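Local atomic coordinates of NegoA.19184.a (PDB entry 5UEB), a protein that is of unknown function but belongs to the DUF4265 family, pairing a five-stranded antiparallel sheet and a four-stranded sheet, with two helices. Residues Lys118-Ser122 with Asp123-Ile127; Asn129-Glu133 with Ala134-Ser138. One frame throughout, in Å; residues are numbered along the deposited sequence.

Contact 1 of 2, residues Lys118-Ser122 with Asp123-Ile127; sequences KKYNS and DLKGI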
# COMPACT_ATOMS: atom_id res chain seq x y z
N LYS B 118 -15.45 -6.03 -13.25
CA LYS B 118 -16.84 -6.45 -13.07
C LYS B 118 -17.05 -7.96 -13.21
O LYS B 118 -18.17 -8.42 -12.99
CB LYS B 118 -17.85 -5.68 -13.95
CG LYS B 118 -17.65 -4.18 -13.96
CD LYS B 118 -18.72 -3.48 -14.78
CE LYS B 118 -18.51 -1.97 -14.74
NZ LYS B 118 -19.66 -1.22 -15.31
N LYS B 119 -16.03 -8.74 -13.57
CA LYS B 119 -16.24 -10.16 -13.81
C LYS B 119 -16.15 -11.00 -12.54
O LYS B 119 -16.74 -12.08 -12.49
CB LYS B 119 -15.25 -10.68 -14.85
CG LYS B 119 -15.43 -10.08 -16.23
CD LYS B 119 -16.79 -10.45 -16.80
CE LYS B 119 -16.97 -9.81 -18.16
NZ LYS B 119 -18.17 -10.35 -18.83
N TYR B 120 -15.42 -10.54 -11.53
CA TYR B 120 -15.41 -11.21 -10.23
C TYR B 120 -16.62 -10.69 -9.46
O TYR B 120 -16.61 -9.57 -8.94
CB TYR B 120 -14.11 -10.90 -9.50
CG TYR B 120 -14.02 -11.55 -8.13
CD1 TYR B 120 -13.93 -12.94 -8.01
CD2 TYR B 120 -14.04 -10.79 -6.97
CE1 TYR B 120 -13.88 -13.55 -6.76
CE2 TYR B 120 -13.97 -11.38 -5.72
CZ TYR B 120 -13.88 -12.76 -5.63
OH TYR B 120 -13.80 -13.35 -4.38
N ASN B 121 -17.68 -11.50 -9.40
CA ASN B 121 -18.95 -11.04 -8.85
C ASN B 121 -19.53 -12.07 -7.89
O ASN B 121 -18.89 -13.08 -7.59
CB ASN B 121 -19.93 -10.68 -9.97
CG ASN B 121 -20.24 -11.85 -10.90
OD1 ASN B 121 -20.00 -13.00 -10.56
ND2 ASN B 121 -20.81 -11.55 -12.07
N SER B 122 -20.75 -11.81 -7.40
CA SER B 122 -21.34 -12.69 -6.40
C SER B 122 -21.59 -14.09 -6.96
O SER B 122 -21.52 -15.07 -6.22
CB SER B 122 -22.62 -12.07 -5.84
OG SER B 122 -23.61 -11.90 -6.84
N ASP B 123 -21.89 -14.20 -8.26
CA ASP B 123 -22.10 -15.52 -8.85
C ASP B 123 -20.83 -16.35 -8.79
O ASP B 123 -20.86 -17.54 -8.44
CB ASP B 123 -22.58 -15.38 -10.29
CG ASP B 123 -24.03 -14.95 -10.40
OD1 ASP B 123 -24.79 -15.13 -9.42
OD2 ASP B 123 -24.42 -14.43 -11.47
N LEU B 124 -19.69 -15.75 -9.15
CA LEU B 124 -18.43 -16.47 -9.07
C LEU B 124 -18.08 -16.79 -7.61
O LEU B 124 -17.68 -17.91 -7.29
CB LEU B 124 -17.32 -15.64 -9.75
CG LEU B 124 -16.04 -16.30 -10.26
CD1 LEU B 124 -15.12 -16.73 -9.11
CD2 LEU B 124 -16.34 -17.47 -11.18
N LYS B 125 -18.25 -15.81 -6.72
CA LYS B 125 -17.93 -16.06 -5.31
C LYS B 125 -18.80 -17.15 -4.72
O LYS B 125 -18.35 -17.88 -3.82
CB LYS B 125 -18.08 -14.79 -4.47
CG LYS B 125 -16.95 -13.82 -4.63
CD LYS B 125 -17.02 -12.68 -3.61
CE LYS B 125 -16.63 -13.11 -2.20
NZ LYS B 125 -16.25 -11.93 -1.37
N GLY B 126 -20.05 -17.28 -5.18
CA GLY B 126 -20.92 -18.32 -4.67
C GLY B 126 -20.37 -19.71 -4.92
O GLY B 126 -20.45 -20.58 -4.05
N ILE B 127 -19.80 -19.94 -6.11
CA ILE B 127 -19.23 -21.25 -6.41
C ILE B 127 -18.02 -21.51 -5.54
O ILE B 127 -17.86 -22.59 -4.97
CB ILE B 127 -18.88 -21.36 -7.91
CG1 ILE B 127 -20.11 -21.11 -8.77
CG2 ILE B 127 -18.27 -22.73 -8.18
CD1 ILE B 127 -19.81 -21.14 -10.26
O HOH W 1 -22.53 -13.77 -13.43
O HOH W 2 -23.11 -11.69 -9.62
O HOH W 3 -25.06 -14.25 -6.91

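Contact 2 of 2, residues Asn129-Glu133 with Ala134-Ser138; sequences NRYEE and ANILS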
# COMPACT_ATOMS: atom_id res chain seq x y z
N ASN B 129 -17.43 -20.22 -2.64
CA ASN B 129 -17.87 -20.41 -1.26
C ASN B 129 -18.42 -21.82 -1.02
O ASN B 129 -18.14 -22.42 0.02
CB ASN B 129 -18.91 -19.36 -0.88
CG ASN B 129 -18.30 -18.00 -0.61
OD1 ASN B 129 -17.11 -17.89 -0.31
ND2 ASN B 129 -19.12 -16.95 -0.71
N ARG B 130 -19.20 -22.36 -1.96
CA ARG B 130 -19.73 -23.71 -1.79
C ARG B 130 -18.61 -24.74 -1.70
O ARG B 130 -18.68 -25.68 -0.90
CB ARG B 130 -20.68 -24.07 -2.93
CG ARG B 130 -22.14 -23.73 -2.68
CD ARG B 130 -23.05 -24.43 -3.69
NE ARG B 130 -23.16 -25.87 -3.45
CZ ARG B 130 -24.16 -26.44 -2.78
NH1 ARG B 130 -25.13 -25.70 -2.26
NH2 ARG B 130 -24.18 -27.76 -2.62
N TYR B 131 -17.57 -24.58 -2.51
CA TYR B 131 -16.45 -25.52 -2.44
C TYR B 131 -15.62 -25.31 -1.19
O TYR B 131 -15.08 -26.28 -0.64
CB TYR B 131 -15.63 -25.46 -3.73
CG TYR B 131 -16.29 -26.20 -4.87
CD1 TYR B 131 -16.76 -27.50 -4.71
CD2 TYR B 131 -16.48 -25.59 -6.11
CE1 TYR B 131 -17.38 -28.18 -5.75
CE2 TYR B 131 -17.10 -26.27 -7.16
CZ TYR B 131 -17.54 -27.56 -6.98
OH TYR B 131 -18.16 -28.24 -8.00
N GLU B 132 -15.52 -24.07 -0.70
CA GLU B 132 -14.84 -23.83 0.58
C GLU B 132 -15.58 -24.52 1.72
O GLU B 132 -14.94 -25.12 2.60
CB GLU B 132 -14.75 -22.32 0.84
CG GLU B 132 -13.77 -21.92 1.93
CD GLU B 132 -14.32 -22.08 3.34
OE1 GLU B 132 -15.56 -22.19 3.50
OE2 GLU B 132 -13.51 -22.10 4.29
N GLU B 133 -16.92 -24.45 1.72
CA GLU B 133 -17.68 -25.09 2.79
C GLU B 133 -17.45 -26.60 2.82
O GLU B 133 -17.52 -27.22 3.88
CB GLU B 133 -19.19 -24.84 2.63
CG GLU B 133 -19.63 -23.39 2.75
CD GLU B 133 -21.14 -23.25 2.77
OE1 GLU B 133 -21.83 -24.29 2.83
OE2 GLU B 133 -21.63 -22.11 2.73
N ALA B 134 -17.17 -27.19 1.66
CA ALA B 134 -16.92 -28.63 1.57
C ALA B 134 -15.47 -28.99 1.84
O ALA B 134 -15.11 -30.16 1.70
CB ALA B 134 -17.35 -29.15 0.19
N ASN B 135 -14.64 -28.02 2.21
CA ASN B 135 -13.23 -28.23 2.52
C ASN B 135 -12.44 -28.73 1.33
O ASN B 135 -11.37 -29.33 1.49
CB ASN B 135 -13.03 -29.12 3.75
CG ASN B 135 -13.63 -28.54 5.01
OD1 ASN B 135 -13.56 -27.33 5.24
ND2 ASN B 135 -14.25 -29.39 5.82
N ILE B 136 -12.94 -28.50 0.11
CA ILE B 136 -12.20 -28.91 -1.08
C ILE B 136 -11.30 -27.80 -1.63
O ILE B 136 -10.37 -28.10 -2.39
CB ILE B 136 -13.12 -29.53 -2.15
CG1 ILE B 136 -13.67 -28.47 -3.09
CG2 ILE B 136 -14.26 -30.32 -1.51
CD1 ILE B 136 -13.07 -28.53 -4.47
N LEU B 137 -11.54 -26.54 -1.27
CA LEU B 137 -10.66 -25.47 -1.69
C LEU B 137 -10.70 -24.33 -0.69
O LEU B 137 -11.60 -24.24 0.15
CB LEU B 137 -10.96 -24.95 -3.11
CG LEU B 137 -12.19 -24.09 -3.46
CD1 LEU B 137 -12.18 -22.65 -2.93
CD2 LEU B 137 -12.39 -24.08 -4.97
N SER B 138 -9.70 -23.46 -0.81
CA SER B 138 -9.65 -22.18 -0.13
C SER B 138 -9.28 -21.12 -1.16
O SER B 138 -8.59 -21.41 -2.15
CB SER B 138 -8.60 -22.17 0.98
OG SER B 138 -8.91 -23.12 1.98
O HOH W 4 -10.87 -21.83 3.63
O HOH W 5 -11.77 -25.23 2.72

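Contact 1 of 2, residues Lys118-Ser122 with Asp123-Ile127
The N-terminal cap of helix 122-133 is made by N121, whose side-chain oxygen OD1 accepts a hydrogen bond from L124 N at 3.1 Å. With CG set between the backbone N and the carbonyl carbon (chi1 60°), the short amide folds back over the first turn, and the bond is nearly straight, 166° at the hydrogen. Asparagine suits the place because its oxygen can take up an amide N-H that has no helical carbonyl before it, while its ND2 faces the other way and gives a hydrogen to a water 3.1 Å off. That same water donates to D123 OD2. A second water, 2.7 Å from D123 OD1, also bonds S122 OG, so waters bridge D123 to both N121 and S122. Carboxylate D123, at the start of the helix, probably interacts favourably with the helix dipole. The regular helical pattern opens with K125 N to N121 O at 2.9 Å, followed by G126 N to S122 O.

Y120, just before the cap, swings its ring alongside the helix, with CG anti to the backbone N (chi1 180°). The methyl CD1 of L124 meets the ring edge, 4.1 Å from Y120 CD1, and the aliphatic part of K125 approaches the phenol end, CG lying 3.2 Å from Y120 OH. The polar ends of Y120 and K125 converge on E141 of strand 137-143, through a hydrogen bond and a salt bridge respectively. L124 turns to A95 of helix 90-98, while Y120 also rests on T78 and I80 of strand 78-84.

Contact 2 of 2, residues Asn129-Glu133 with Ala134-Ser138
Helix 122-133 ends in a Schellman motif, after which the chain turns back and enters strand 137-143. N135 takes a positive phi of 62°, a left-handed conformation that asparagine tolerates better than most residues with a side chain. Two bonds return from the turn to carbonyls of the last helical turn: I136 N to Y131 O at 3.2 Å, and N135 N to E132 O at 2.9 Å, the latter donor standing above the carbonyl plane. A134 N makes weak bonds to R130 O and Y131 O, and the A134 methyl lies at the surface near Y131 O.

The apolar side of the reversal is carried by Y131, I136 and L137. Y131 presents its CD1 to I136 CG1 at 3.6 Å, the aliphatic branch lying obliquely to the ring, while its CB meets L137 CG at 3.7 Å. In I136, CG1 sits between the backbone N and the carbonyl carbon (chi1 89°), which turns that branch back toward Y131. The ring also rests on P89 and its hydroxyl bonds D91, so the tyrosine spans an apolar and a polar neighbour. L137, buried, packs on I82 and V84 of strand 78-84; its own N is enclosed without a partner. On the outer side, one water donates to both E132 O and L137 O, and E132 CA makes a CA-H...O contact of 3.3 Å with L137 O.

Overall arrangement
Contacts 1 and 2 mark the two ends of helix 122-133, their centres about 15 Å apart: 118-127 starts it with a side-chain cap and 129-138 stops it with a backbone reversal. Both tie the helix to the four-stranded sheet through strand 137-143, contact 2 by running directly into it and contact 1 through E141 farther along. Y139 links them too, lying against Y120 and K125 while its hydroxyl bonds N129. Both also lean on helix 90-98, I127 on L92 and A95, and Y131 through D91 at the start of the same helix. No active site is known; a 1,2-ethanediol, probably from the crystallisation liquor, lies about 4 Å from the D123 side chain.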